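Local structure of piwi domain-containing protein (Vanderwaltozyma polyspora, 5THE) at residues Tyr477-Ser482 / Val488-Tyr493; Gly289-Asp292 / Phe298-Asp301; Phe435-Gln440 / Glu470-Leu475; Ala34-Val37 / Ser42-Glu45. The protein probably binds RNA as the C-terminal lobe of a budding-yeast Argonaute, a part that contains the RNase H-like Piwi domain. All coordinates share one frame; numbering follows the deposited sequence.

Contact 1. Residues Tyr477-Ser482 / Val488-Tyr493; sequences YIFGRS and VPAPVY. With nucleotides of chain B.
Phe479 and Tyr493 meet ring to ring beside a bound RNA strand. Their centroids are 4.2 Å apart and their planes are tilted to each other, an oblique pairing. Phe479 CZ lies over one face of the Tyr493 ring, displaced toward its rim and 3.5 Å from Tyr493 CD1. Phe479 reaches this place because CG is anti to the backbone N (chi1 -176°). Ala490 adds apolar packing. Its CB sits at the edge of the Phe479 ring and 4.3 Å from Phe479 CB. Ala490 and Tyr493 stand at the start of helix 490-515 of the Piwi domain, with Pro489 as N-cap, while Phe479 to Ser482 form a type I turn that carries Arg481.

The polar contacts go to RNA phosphates. Arg481 NE donates to OP1 of A4 of chain B at 2.7 Å. Arg481 NH2 donates to the same OP1 at 2.8 Å. This oxygen lies in the guanidinium plane, and both bonds are bent, at 147° from NE and 140° from NH2. OP1 of A3 of chain B lies over one face of the group. Arg481 NH1 is hydrogen-bonded to Ile549 O. Tyr493 OH approaches OP2 of A5 of chain B, but that distance is doubtfully short.

The A4 phosphate is therefore gripped twice by one arginine, and the positive charge probably offsets its negative charge. These contacts to backbone groups are consistent with holding RNA whatever its base sequence.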
loop_
_atom_site.group_PDB
_atom_site.type_symbol
_atom_site.label_atom_id
_atom_site.label_comp_id
_atom_site.label_asym_id
_atom_site.label_seq_id
_atom_site.Cartn_x
_atom_site.Cartn_y
_atom_site.Cartn_z
ATOM N N TYR A 477 2.731 10.167 2.701
ATOM C CA TYR A 477 2.911 10.901 1.461
ATOM C C TYR A 477 3.572 10.079 0.360
ATOM O O TYR A 477 3.826 10.619 -0.713
ATOM C CB TYR A 477 3.737 12.171 1.723
ATOM C CG TYR A 477 2.979 13.258 2.450
ATOM C CD1 TYR A 477 2.609 13.104 3.794
ATOM C CD2 TYR A 477 2.626 14.434 1.798
ATOM C CE1 TYR A 477 1.921 14.096 4.462
ATOM C CE2 TYR A 477 1.935 15.437 2.459
ATOM C CZ TYR A 477 1.592 15.257 3.789
ATOM O OH TYR A 477 0.905 16.243 4.431
ATOM N N ILE A 478 3.855 8.794 0.579
ATOM C CA ILE A 478 4.461 8.015 -0.491
ATOM C C ILE A 478 3.633 6.777 -0.801
ATOM O O ILE A 478 4.176 5.695 -1.042
ATOM C CB ILE A 478 5.916 7.631 -0.166
ATOM C CG1 ILE A 478 6.029 7.025 1.223
ATOM C CG2 ILE A 478 6.827 8.839 -0.291
ATOM C CD1 ILE A 478 7.435 6.717 1.591
ATOM N N PHE A 479 2.318 6.915 -0.794
ATOM C CA PHE A 479 1.461 5.864 -1.331
ATOM C C PHE A 479 1.456 6.019 -2.849
ATOM O O PHE A 479 0.862 6.962 -3.385
ATOM C CB PHE A 479 0.070 5.970 -0.726
ATOM C CG PHE A 479 -0.855 4.872 -1.135
ATOM C CD1 PHE A 479 -0.607 3.560 -0.759
ATOM C CD2 PHE A 479 -1.997 5.154 -1.868
ATOM C CE1 PHE A 479 -1.483 2.552 -1.106
ATOM C CE2 PHE A 479 -2.867 4.151 -2.230
ATOM C CZ PHE A 479 -2.615 2.843 -1.855
ATOM N N GLY A 480 2.140 5.119 -3.543
ATOM C CA GLY A 480 2.557 5.392 -4.908
ATOM C C GLY A 480 1.451 5.404 -5.953
ATOM O O GLY A 480 1.735 5.772 -7.099
ATOM N N ARG A 481 0.216 5.025 -5.613
ATOM C CA ARG A 481 -0.860 5.100 -6.600
ATOM C C ARG A 481 -1.822 6.265 -6.373
ATOM O O ARG A 481 -2.856 6.344 -7.045
ATOM C CB ARG A 481 -1.626 3.771 -6.666
ATOM C CG ARG A 481 -2.659 3.531 -5.579
ATOM C CD ARG A 481 -3.377 2.196 -5.786
ATOM N NE ARG A 481 -4.436 2.009 -4.801
ATOM C CZ ARG A 481 -5.089 0.870 -4.587
ATOM N NH1 ARG A 481 -4.794 -0.230 -5.277
ATOM N NH2 ARG A 481 -6.044 0.833 -3.672
ATOM N N SER A 482 -1.496 7.206 -5.493
ATOM C CA SER A 482 -2.331 8.382 -5.342
ATOM C C SER A 482 -1.452 9.619 -5.324
ATOM O O SER A 482 -0.254 9.549 -5.043
ATOM C CB SER A 482 -3.190 8.312 -4.071
ATOM O OG SER A 482 -2.407 8.580 -2.924
ATOM N N VAL A 488 -3.147 6.607 6.440
ATOM C CA VAL A 488 -2.373 5.626 7.193
ATOM C C VAL A 488 -1.045 5.480 6.453
ATOM O O VAL A 488 -1.017 5.656 5.231
ATOM C CB VAL A 488 -3.176 4.312 7.314
ATOM C CG1 VAL A 488 -3.117 3.497 6.020
ATOM C CG2 VAL A 488 -2.766 3.523 8.517
ATOM N N PRO A 489 0.078 5.203 7.115
ATOM C CA PRO A 489 1.350 5.137 6.376
ATOM C C PRO A 489 1.286 4.127 5.240
ATOM O O PRO A 489 0.613 3.099 5.335
ATOM C CB PRO A 489 2.363 4.724 7.448
ATOM C CG PRO A 489 1.775 5.344 8.732
ATOM C CD PRO A 489 0.281 5.077 8.567
ATOM N N ALA A 490 1.991 4.439 4.154
ATOM C CA ALA A 490 1.933 3.593 2.965
ATOM C C ALA A 490 2.193 2.111 3.240
ATOM O O ALA A 490 1.503 1.277 2.634
ATOM C CB ALA A 490 2.915 4.130 1.916
ATOM N N PRO A 491 3.130 1.716 4.113
ATOM C CA PRO A 491 3.302 0.275 4.381
ATOM C C PRO A 491 2.032 -0.402 4.841
ATOM O O PRO A 491 1.794 -1.558 4.477
ATOM C CB PRO A 491 4.365 0.247 5.492
ATOM C CG PRO A 491 5.077 1.530 5.363
ATOM C CD PRO A 491 4.103 2.529 4.871
ATOM N N VAL A 492 1.230 0.287 5.665
ATOM C CA VAL A 492 -0.015 -0.284 6.165
ATOM C C VAL A 492 -1.009 -0.443 5.028
ATOM O O VAL A 492 -1.597 -1.511 4.839
ATOM C CB VAL A 492 -0.591 0.590 7.294
ATOM C CG1 VAL A 492 -2.033 0.136 7.660
ATOM C CG2 VAL A 492 0.313 0.559 8.502
ATOM N N TYR A 493 -1.200 0.622 4.256
ATOM C CA TYR A 493 -2.074 0.559 3.092
ATOM C C TYR A 493 -1.639 -0.562 2.149
ATOM O O TYR A 493 -2.462 -1.364 1.696
ATOM C CB TYR A 493 -2.054 1.920 2.387
ATOM C CG TYR A 493 -3.389 2.445 1.875
ATOM C CD1 TYR A 493 -4.177 1.692 1.009
ATOM C CD2 TYR A 493 -3.827 3.736 2.211
ATOM C CE1 TYR A 493 -5.398 2.191 0.523
ATOM C CE2 TYR A 493 -5.033 4.240 1.745
ATOM C CZ TYR A 493 -5.816 3.469 0.897
ATOM O OH TYR A 493 -7.011 3.979 0.435
ATOM P P A B 4 -6.980 4.654 -3.539
ATOM O OP1 A B 4 -5.990 3.600 -3.195
ATOM O OP2 A B 4 -8.360 4.327 -3.917
ATOM O "O5'" A B 4 -7.024 5.697 -2.339
ATOM C "C5'" A B 4 -5.873 6.460 -2.027
ATOM C "C4'" A B 4 -6.196 7.917 -1.852
ATOM O "O4'" A B 4 -6.694 8.473 -3.089
ATOM C "C3'" A B 4 -7.270 8.246 -0.835
ATOM O "O3'" A B 4 -6.750 8.222 0.478
ATOM C "C2'" A B 4 -7.736 9.623 -1.296
ATOM O "O2'" A B 4 -6.792 10.620 -0.918
ATOM C "C1'" A B 4 -7.660 9.457 -2.819
ATOM N N9 A B 4 -8.928 8.978 -3.383
ATOM C C8 A B 4 -9.419 7.698 -3.332
ATOM N N7 A B 4 -10.578 7.552 -3.924
ATOM C C5 A B 4 -10.857 8.822 -4.396
ATOM C C6 A B 4 -11.941 9.301 -5.117
ATOM N N6 A B 4 -12.955 8.500 -5.463
ATOM N N1 A B 4 -11.930 10.612 -5.455
ATOM C C2 A B 4 -10.877 11.371 -5.081
ATOM N N3 A B 4 -9.780 11.026 -4.398
ATOM C C4 A B 4 -9.850 9.721 -4.078
ATOM P P A B 3 -7.800 2.108 -8.256
ATOM O OP1 A B 3 -6.834 1.090 -7.743
ATOM O OP2 A B 3 -9.270 1.853 -8.200
ATOM O "O5'" A B 3 -7.514 3.527 -7.582
ATOM C "C5'" A B 3 -6.186 4.019 -7.505
ATOM C "C4'" A B 3 -6.160 5.469 -7.110
ATOM O "O4'" A B 3 -6.724 6.303 -8.155
ATOM C "C3'" A B 3 -6.970 5.832 -5.881
ATOM O "O3'" A B 3 -6.283 5.507 -4.700
ATOM C "C2'" A B 3 -7.176 7.326 -6.063
ATOM O "O2'" A B 3 -5.994 8.036 -5.714
ATOM C "C1'" A B 3 -7.382 7.408 -7.578
ATOM N N9 A B 3 -8.809 7.286 -7.872
ATOM C C8 A B 3 -9.558 6.130 -7.919
ATOM N N7 A B 3 -10.829 6.359 -8.148
ATOM C C5 A B 3 -10.903 7.736 -8.251
ATOM C C6 A B 3 -11.989 8.571 -8.482
ATOM N N6 A B 3 -13.229 8.085 -8.669
ATOM N N1 A B 3 -11.732 9.896 -8.520
ATOM C C2 A B 3 -10.467 10.324 -8.325
ATOM N N3 A B 3 -9.350 9.630 -8.084
ATOM C C4 A B 3 -9.664 8.327 -8.063
ATOM P P A B 5 -7.486 7.431 1.659
ATOM O OP1 A B 5 -6.557 7.562 2.817
ATOM O OP2 A B 5 -7.925 6.104 1.177
ATOM O "O5'" A B 5 -8.740 8.341 1.986
ATOM C "C5'" A B 5 -8.551 9.681 2.406
ATOM C "C4'" A B 5 -9.813 10.485 2.243
ATOM O "O4'" A B 5 -10.175 10.541 0.841
ATOM C "C3'" A B 5 -11.042 9.909 2.928
ATOM O "O3'" A B 5 -11.096 10.293 4.283
ATOM C "C2'" A B 5 -12.189 10.466 2.094
ATOM O "O2'" A B 5 -12.461 11.811 2.453
ATOM C "C1'" A B 5 -11.573 10.485 0.698
ATOM N N9 A B 5 -11.908 9.280 -0.065
ATOM C C8 A B 5 -11.288 8.054 -0.066
ATOM N N7 A B 5 -11.862 7.200 -0.881
ATOM C C5 A B 5 -12.914 7.919 -1.432
ATOM C C6 A B 5 -13.891 7.573 -2.369
ATOM N N6 A B 5 -13.953 6.358 -2.915
ATOM N N1 A B 5 -14.796 8.532 -2.707
ATOM C C2 A B 5 -14.709 9.750 -2.136
ATOM N N3 A B 5 -13.823 10.193 -1.240
ATOM C C4 A B 5 -12.958 9.207 -0.937
#

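Contact 2. Residues Gly289-Asp292 / Phe298-Asp301; sequences GSYD and FPGD
Gly289 and Pro299 are joined by one backbone hydrogen bond. Gly289 N donates to Pro299 O at 2.9 Å, with an N-H...O angle of 159°. The carbonyl of Gly289 points back at the other segment. Phe298 CA makes a C-H...O contact with Gly289 O at 3.3 Å, and Pro299 CD lies 3.4 Å from the same oxygen.

The aromatic contact is a CH-pi interaction. Ser290 CB stands over one face of the Phe298 ring, 4.0 Å from its centroid and 26° off the ring normal. The ring gets there because Phe298 CG is anti to its own carbonyl carbon (chi1 -81°). The Ser290 hydroxyl is engaged elsewhere, with OG bonded to Val268 N on strand 264-274. With an alanine at Phe298, the methylene of Ser290 would probably lose the surface it rests on, and a gap would be likely to open toward Tyr494, whose ring also meets this one.

Apolar packing completes the contact. Tyr291 crosses Pro299 at about a right angle, and Tyr291 CD2 is 4.0 Å from Pro299 CD. Tyr291 also stacks on His330, while Pro299 touches Ile326 of helix 320-329.

The segments close the loop between the antiparallel strands 282-289 and 300-305 of the Piwi domain. Pro299 has no N-H to give, so it takes part in the pairing through its carbonyl. One N-H...O bond thus joins the two segments, and C-H contacts to Gly289 O and to the Phe298 face supply much of the rest.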
loop_
_atom_site.group_PDB
_atom_site.type_symbol
_atom_site.label_atom_id
_atom_site.label_comp_id
_atom_site.label_asym_id
_atom_site.label_seq_id
_atom_site.Cartn_x
_atom_site.Cartn_y
_atom_site.Cartn_z
ATOM N N GLY A 289 7.540 -5.084 2.642
ATOM C CA GLY A 289 8.740 -4.439 3.133
ATOM C C GLY A 289 9.432 -3.569 2.106
ATOM O O GLY A 289 9.423 -3.871 0.910
ATOM N N SER A 290 10.028 -2.472 2.574
ATOM C CA SER A 290 10.834 -1.620 1.722
ATOM C C SER A 290 12.173 -2.289 1.437
ATOM O O SER A 290 12.545 -3.278 2.074
ATOM C CB SER A 290 11.058 -0.272 2.392
ATOM O OG SER A 290 11.815 -0.448 3.579
ATOM N N TYR A 291 12.921 -1.730 0.483
ATOM C CA TYR A 291 14.254 -2.258 0.245
ATOM C C TYR A 291 15.328 -1.227 -0.057
ATOM O O TYR A 291 16.467 -1.634 -0.293
ATOM C CB TYR A 291 14.238 -3.307 -0.884
ATOM C CG TYR A 291 13.756 -2.853 -2.250
ATOM C CD1 TYR A 291 14.387 -1.821 -2.945
ATOM C CD2 TYR A 291 12.711 -3.505 -2.872
ATOM C CE1 TYR A 291 13.961 -1.449 -4.208
ATOM C CE2 TYR A 291 12.291 -3.143 -4.134
ATOM C CZ TYR A 291 12.914 -2.118 -4.791
ATOM O OH TYR A 291 12.468 -1.764 -6.038
ATOM N N ASP A 292 15.034 0.073 -0.058
ATOM C CA ASP A 292 16.113 1.043 -0.192
ATOM C C ASP A 292 15.714 2.337 0.511
ATOM O O ASP A 292 14.728 2.386 1.257
ATOM C CB ASP A 292 16.502 1.252 -1.663
ATOM C CG ASP A 292 15.392 1.854 -2.511
ATOM O OD1 ASP A 292 14.407 2.401 -1.977
ATOM O OD2 ASP A 292 15.524 1.777 -3.752
ATOM N N PHE A 298 7.378 -1.710 -2.203
ATOM C CA PHE A 298 7.090 -2.558 -1.045
ATOM C C PHE A 298 6.589 -3.926 -1.502
ATOM O O PHE A 298 5.404 -4.245 -1.349
ATOM C CB PHE A 298 6.050 -1.915 -0.125
ATOM C CG PHE A 298 6.609 -0.877 0.799
ATOM C CD1 PHE A 298 6.884 0.407 0.338
ATOM C CD2 PHE A 298 6.843 -1.172 2.139
ATOM C CE1 PHE A 298 7.393 1.369 1.186
ATOM C CE2 PHE A 298 7.355 -0.196 3.003
ATOM C CZ PHE A 298 7.638 1.065 2.523
ATOM N N PRO A 299 7.461 -4.767 -2.054
ATOM C CA PRO A 299 7.049 -6.151 -2.316
ATOM C C PRO A 299 6.771 -6.843 -0.996
ATOM O O PRO A 299 7.227 -6.414 0.066
ATOM C CB PRO A 299 8.243 -6.778 -3.045
ATOM C CG PRO A 299 9.423 -5.915 -2.704
ATOM C CD PRO A 299 8.881 -4.520 -2.366
ATOM N N GLY A 300 5.985 -7.916 -1.068
ATOM C CA GLY A 300 5.534 -8.578 0.139
ATOM C C GLY A 300 5.219 -10.035 -0.095
ATOM O O GLY A 300 5.267 -10.544 -1.215
ATOM N N ASP A 301 4.915 -10.706 1.002
ATOM C CA ASP A 301 4.451 -12.076 0.975
ATOM C C ASP A 301 3.164 -12.170 1.774
ATOM O O ASP A 301 2.885 -11.333 2.630
ATOM C CB ASP A 301 5.505 -13.031 1.536
ATOM C CG ASP A 301 6.633 -13.265 0.567
ATOM O OD1 ASP A 301 6.352 -13.699 -0.571
ATOM O OD2 ASP A 301 7.796 -12.997 0.936
#

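Contact 3. Residues Phe435-Gln440 / Glu470-Leu475; sequences FDFFIQ and EICNNL
Cys472 meets the side chains of both Phe437 and Ile439. Its SG lies at the edge of the Phe437 ring, 4.0 Å from CZ of Phe437. Seen from the Phe437 centroid, SG is 5.3 Å away and 89° off the ring normal, practically in the ring plane. This is a sulfur-aromatic contact. The sulfur is placed there with SG anti to the carbonyl carbon of Cys472 (chi1 -73°). Beside it, Ile439 CD1 packs on Cys472 CB at 3.9 Å. The other branch of Ile439 reaches the next residue of the helix. Its CG2 lies 4.1 Å from Asn473 OD1, the two side chains crossing at about a right angle.

Strand 435-440 and helix 465-475 pack as sheet and helix layers of the RNase H-like Piwi domain. The axes of the two segments approach to 9.6 Å and run in roughly the same direction, 26° apart. Phe437 and Ile439 are alternate strand residues, so both point at the helix.

Further out, strand 435-440 is flanked by strands 423-425 and 452-459, both antiparallel to it. Tyr454 of strand 452-459 meets the Phe437 ring and touches Ile439 and Cys472 as well, while Phe342 of strand 339-344 packs on Cys472 and Leu475. Gln469, one helix turn before Asn473, also touches Phe437 and Ile439.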
loop_
_atom_site.group_PDB
_atom_site.type_symbol
_atom_site.label_atom_id
_atom_site.label_comp_id
_atom_site.label_asym_id
_atom_site.label_seq_id
_atom_site.Cartn_x
_atom_site.Cartn_y
_atom_site.Cartn_z
ATOM N N PHE A 435 1.984 4.438 24.737
ATOM C CA PHE A 435 2.647 5.308 23.773
ATOM C C PHE A 435 1.766 5.397 22.526
ATOM O O PHE A 435 2.029 4.776 21.500
ATOM C CB PHE A 435 4.048 4.742 23.472
ATOM C CG PHE A 435 4.990 5.713 22.798
ATOM C CD1 PHE A 435 4.557 6.949 22.361
ATOM C CD2 PHE A 435 6.324 5.372 22.608
ATOM C CE1 PHE A 435 5.429 7.819 21.741
ATOM C CE2 PHE A 435 7.203 6.244 21.995
ATOM C CZ PHE A 435 6.754 7.465 21.559
ATOM N N ASP A 436 0.694 6.183 22.619
ATOM C CA ASP A 436 -0.221 6.308 21.495
ATOM C C ASP A 436 -0.408 7.769 21.090
ATOM O O ASP A 436 -0.121 8.706 21.845
ATOM C CB ASP A 436 -1.580 5.638 21.790
ATOM C CG ASP A 436 -2.417 6.410 22.809
ATOM O OD1 ASP A 436 -1.869 6.875 23.826
ATOM O OD2 ASP A 436 -3.638 6.541 22.592
ATOM N N PHE A 437 -0.853 7.947 19.850
ATOM C CA PHE A 437 -1.111 9.275 19.313
ATOM C C PHE A 437 -2.036 9.122 18.116
ATOM O O PHE A 437 -2.115 8.056 17.502
ATOM C CB PHE A 437 0.184 10.014 18.934
ATOM C CG PHE A 437 1.114 9.228 18.063
ATOM C CD1 PHE A 437 0.946 9.205 16.688
ATOM C CD2 PHE A 437 2.171 8.526 18.617
ATOM C CE1 PHE A 437 1.803 8.487 15.883
ATOM C CE2 PHE A 437 3.043 7.798 17.815
ATOM C CZ PHE A 437 2.855 7.775 16.444
ATOM N N PHE A 438 -2.772 10.187 17.828
ATOM C CA PHE A 438 -3.597 10.262 16.632
ATOM C C PHE A 438 -2.904 11.154 15.619
ATOM O O PHE A 438 -2.311 12.173 15.986
ATOM C CB PHE A 438 -4.979 10.857 16.921
ATOM C CG PHE A 438 -5.857 10.012 17.792
ATOM C CD1 PHE A 438 -5.750 10.072 19.173
ATOM C CD2 PHE A 438 -6.837 9.204 17.226
ATOM C CE1 PHE A 438 -6.576 9.319 19.979
ATOM C CE2 PHE A 438 -7.680 8.448 18.028
ATOM C CZ PHE A 438 -7.554 8.505 19.404
ATOM N N ILE A 439 -2.998 10.789 14.345
ATOM C CA ILE A 439 -2.643 11.712 13.268
ATOM C C ILE A 439 -3.728 11.625 12.208
ATOM O O ILE A 439 -4.120 10.532 11.794
ATOM C CB ILE A 439 -1.265 11.430 12.638
ATOM C CG1 ILE A 439 -0.159 11.370 13.692
ATOM C CG2 ILE A 439 -0.927 12.521 11.654
ATOM C CD1 ILE A 439 1.247 11.042 13.120
ATOM N N GLN A 440 -4.234 12.768 11.793
ATOM C CA GLN A 440 -5.127 12.840 10.645
ATOM C C GLN A 440 -4.253 13.377 9.526
ATOM O O GLN A 440 -4.006 14.575 9.447
ATOM C CB GLN A 440 -6.339 13.722 10.937
ATOM C CG GLN A 440 -7.370 13.758 9.843
ATOM C CD GLN A 440 -8.717 14.220 10.370
ATOM O OE1 GLN A 440 -9.054 13.964 11.531
ATOM N NE2 GLN A 440 -9.479 14.922 9.536
ATOM N N GLU A 470 6.698 12.068 13.021
ATOM C CA GLU A 470 7.131 12.582 11.735
ATOM C C GLU A 470 7.210 11.459 10.708
ATOM O O GLU A 470 6.774 11.623 9.566
ATOM C CB GLU A 470 8.481 13.294 11.883
ATOM C CG GLU A 470 8.900 14.067 10.635
ATOM C CD GLU A 470 10.186 14.830 10.809
ATOM O OE1 GLU A 470 10.788 14.797 11.905
ATOM O OE2 GLU A 470 10.592 15.474 9.826
ATOM N N ILE A 471 7.763 10.313 11.113
ATOM C CA ILE A 471 7.827 9.134 10.251
ATOM C C ILE A 471 6.434 8.706 9.804
ATOM O O ILE A 471 6.185 8.472 8.614
ATOM C CB ILE A 471 8.534 7.992 10.996
ATOM C CG1 ILE A 471 10.033 8.202 10.981
ATOM C CG2 ILE A 471 8.137 6.631 10.442
ATOM C CD1 ILE A 471 10.695 7.018 11.528
ATOM N N CYS A 472 5.529 8.529 10.766
ATOM C CA CYS A 472 4.172 8.110 10.438
ATOM C C CYS A 472 3.541 9.073 9.456
ATOM O O CYS A 472 3.014 8.663 8.413
ATOM C CB CYS A 472 3.339 8.022 11.710
ATOM S SG CYS A 472 3.795 6.585 12.691
ATOM N N ASN A 473 3.618 10.370 9.759
ATOM C CA ASN A 473 3.039 11.361 8.869
ATOM C C ASN A 473 3.730 11.341 7.511
ATOM O O ASN A 473 3.062 11.313 6.475
ATOM C CB ASN A 473 3.111 12.754 9.492
ATOM C CG ASN A 473 2.379 13.785 8.658
ATOM O OD1 ASN A 473 1.202 13.607 8.334
ATOM N ND2 ASN A 473 3.078 14.839 8.263
ATOM N N ASN A 474 5.074 11.345 7.496
ATOM C CA ASN A 474 5.811 11.332 6.233
ATOM C C ASN A 474 5.441 10.124 5.383
ATOM O O ASN A 474 5.297 10.229 4.157
ATOM C CB ASN A 474 7.324 11.322 6.485
ATOM C CG ASN A 474 7.871 12.692 6.820
ATOM O OD1 ASN A 474 7.122 13.648 6.989
ATOM N ND2 ASN A 474 9.183 12.785 6.922
ATOM N N LEU A 475 5.310 8.961 6.012
ATOM C CA LEU A 475 5.041 7.762 5.240
ATOM C C LEU A 475 3.659 7.776 4.601
ATOM O O LEU A 475 3.392 6.944 3.731
ATOM C CB LEU A 475 5.211 6.530 6.119
ATOM C CG LEU A 475 6.658 6.116 6.372
ATOM C CD1 LEU A 475 6.708 5.013 7.400
ATOM C CD2 LEU A 475 7.270 5.665 5.077
#

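Contact 4. Residues Ala34-Val37 / Ser42-Glu45; sequences APVV and STFE
Val37 and Phe44 pair as an antiparallel hydrogen-bonded pair. Val37 N donates to Phe44 O at 2.8 Å, and Phe44 N donates to Val37 O at 2.7 Å. The Phe44 N-H comes in the carbonyl plane of Val37. The Val37 N-H instead stands above the carbonyl plane of Phe44, 36° out of it.

Two waters satisfy further acceptors. One donates to Phe44 O and to Pro35 O, the latter at 2.8 Å, so Phe44 O takes two bonds. The other donates to Ala34 O and to Glu45 OE2, at 2.6 Å from that carboxylate oxygen. It ties the end of an extended side chain to the opposite backbone. Val36 N is satisfied from outside, by Asn253 OD1.

Between these bonds, Val36 spreads its two methyls. CG1 is anti to the backbone N (chi1 178°) and lies 3.5 Å from Thr43 CB. CG2 rests along the Glu45 chain, 3.6 Å from its CD. With a glycine here, both methyls would be missing, and Thr43 and the Glu45 chain would probably lose their common support and be freer to turn.

The pair belongs to a small antiparallel sheet. Strand 37-38 is its middle strand, with strand 43-44 on one side and strand 248-249 on the other. Val36 is also bonded through its backbone to Ser250, just before helix 251-254, and Tyr477 packs against Ala34 and Pro35.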
loop_
_atom_site.group_PDB
_atom_site.type_symbol
_atom_site.label_atom_id
_atom_site.label_comp_id
_atom_site.label_asym_id
_atom_site.label_seq_id
_atom_site.Cartn_x
_atom_site.Cartn_y
_atom_site.Cartn_z
ATOM N N ALA A 34 4.137 18.973 6.103
ATOM C CA ALA A 34 4.263 17.929 5.105
ATOM C C ALA A 34 5.733 17.743 4.754
ATOM O O ALA A 34 6.523 18.677 4.873
ATOM C CB ALA A 34 3.481 18.289 3.845
ATOM N N PRO A 35 6.131 16.550 4.328
ATOM C CA PRO A 35 7.458 16.407 3.726
ATOM C C PRO A 35 7.464 17.038 2.347
ATOM O O PRO A 35 6.425 17.348 1.755
ATOM C CB PRO A 35 7.666 14.894 3.638
ATOM C CG PRO A 35 6.249 14.348 3.486
ATOM C CD PRO A 35 5.379 15.282 4.331
ATOM N N VAL A 36 8.664 17.200 1.816
ATOM C CA VAL A 36 8.820 17.606 0.427
ATOM C C VAL A 36 8.503 16.407 -0.455
ATOM O O VAL A 36 9.150 15.360 -0.347
ATOM C CB VAL A 36 10.239 18.125 0.166
ATOM C CG1 VAL A 36 10.397 18.495 -1.279
ATOM C CG2 VAL A 36 10.539 19.304 1.081
ATOM N N VAL A 37 7.505 16.545 -1.324
ATOM C CA VAL A 37 7.214 15.485 -2.282
ATOM C C VAL A 37 8.147 15.643 -3.474
ATOM O O VAL A 37 8.296 16.740 -4.016
ATOM C CB VAL A 37 5.740 15.516 -2.716
ATOM C CG1 VAL A 37 5.496 14.462 -3.800
ATOM C CG2 VAL A 37 4.816 15.266 -1.518
ATOM N N SER A 42 11.552 18.040 -10.081
ATOM C CA SER A 42 10.845 19.096 -9.376
ATOM C C SER A 42 10.341 18.517 -8.059
ATOM O O SER A 42 10.302 17.298 -7.871
ATOM C CB SER A 42 9.691 19.642 -10.228
ATOM O OG SER A 42 8.827 20.453 -9.474
ATOM N N THR A 43 9.970 19.401 -7.150
ATOM C CA THR A 43 9.444 18.992 -5.859
ATOM C C THR A 43 8.133 19.718 -5.611
ATOM O O THR A 43 7.805 20.699 -6.285
ATOM C CB THR A 43 10.423 19.309 -4.727
ATOM O OG1 THR A 43 10.610 20.720 -4.668
ATOM C CG2 THR A 43 11.766 18.670 -4.977
ATOM N N PHE A 44 7.376 19.229 -4.635
ATOM C CA PHE A 44 6.256 19.988 -4.101
ATOM C C PHE A 44 6.372 20.008 -2.586
ATOM O O PHE A 44 6.229 18.970 -1.936
ATOM C CB PHE A 44 4.914 19.405 -4.530
ATOM C CG PHE A 44 3.756 20.042 -3.838
ATOM C CD1 PHE A 44 3.677 21.426 -3.744
ATOM C CD2 PHE A 44 2.753 19.272 -3.270
ATOM C CE1 PHE A 44 2.621 22.037 -3.095
ATOM C CE2 PHE A 44 1.686 19.879 -2.617
ATOM C CZ PHE A 44 1.618 21.266 -2.533
ATOM N N GLU A 45 6.631 21.176 -2.024
ATOM C CA GLU A 45 6.619 21.363 -0.581
ATOM C C GLU A 45 5.481 22.314 -0.244
ATOM O O GLU A 45 5.514 23.489 -0.626
ATOM C CB GLU A 45 7.947 21.907 -0.055
ATOM C CG GLU A 45 7.919 21.995 1.460
ATOM C CD GLU A 45 9.207 22.524 2.050
ATOM O OE1 GLU A 45 9.988 23.127 1.288
ATOM O OE2 GLU A 45 9.428 22.339 3.273
HETATM O O HOH W 1 7.662 21.340 4.959
HETATM O O HOH W 2 4.543 18.725 0.296
#

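In the fold
Along the chain the order is contact 4, contact 2, contact 3, contact 1. Contacts 1, 2 and 3 all lie in the Piwi domain. Contact 1 is the meeting point. Its centre is 13 Å from those of contacts 2 and 3 and 15 Å from that of contact 4, and it touches all three. Pro491 packs on Phe298, Pro489 on Leu475, and Tyr477 on Val37. Ala490 N probably also bonds to Leu475 O. Helices 465-475 and 490-515 follow each other, joined by the RNA-binding loop. Contacts 2 and 4 do not touch, with centres 23 Å apart. The RNA-contacting region thus lies among the end of helix 465-475, the loop before strand 300-305 and an N-terminal segment.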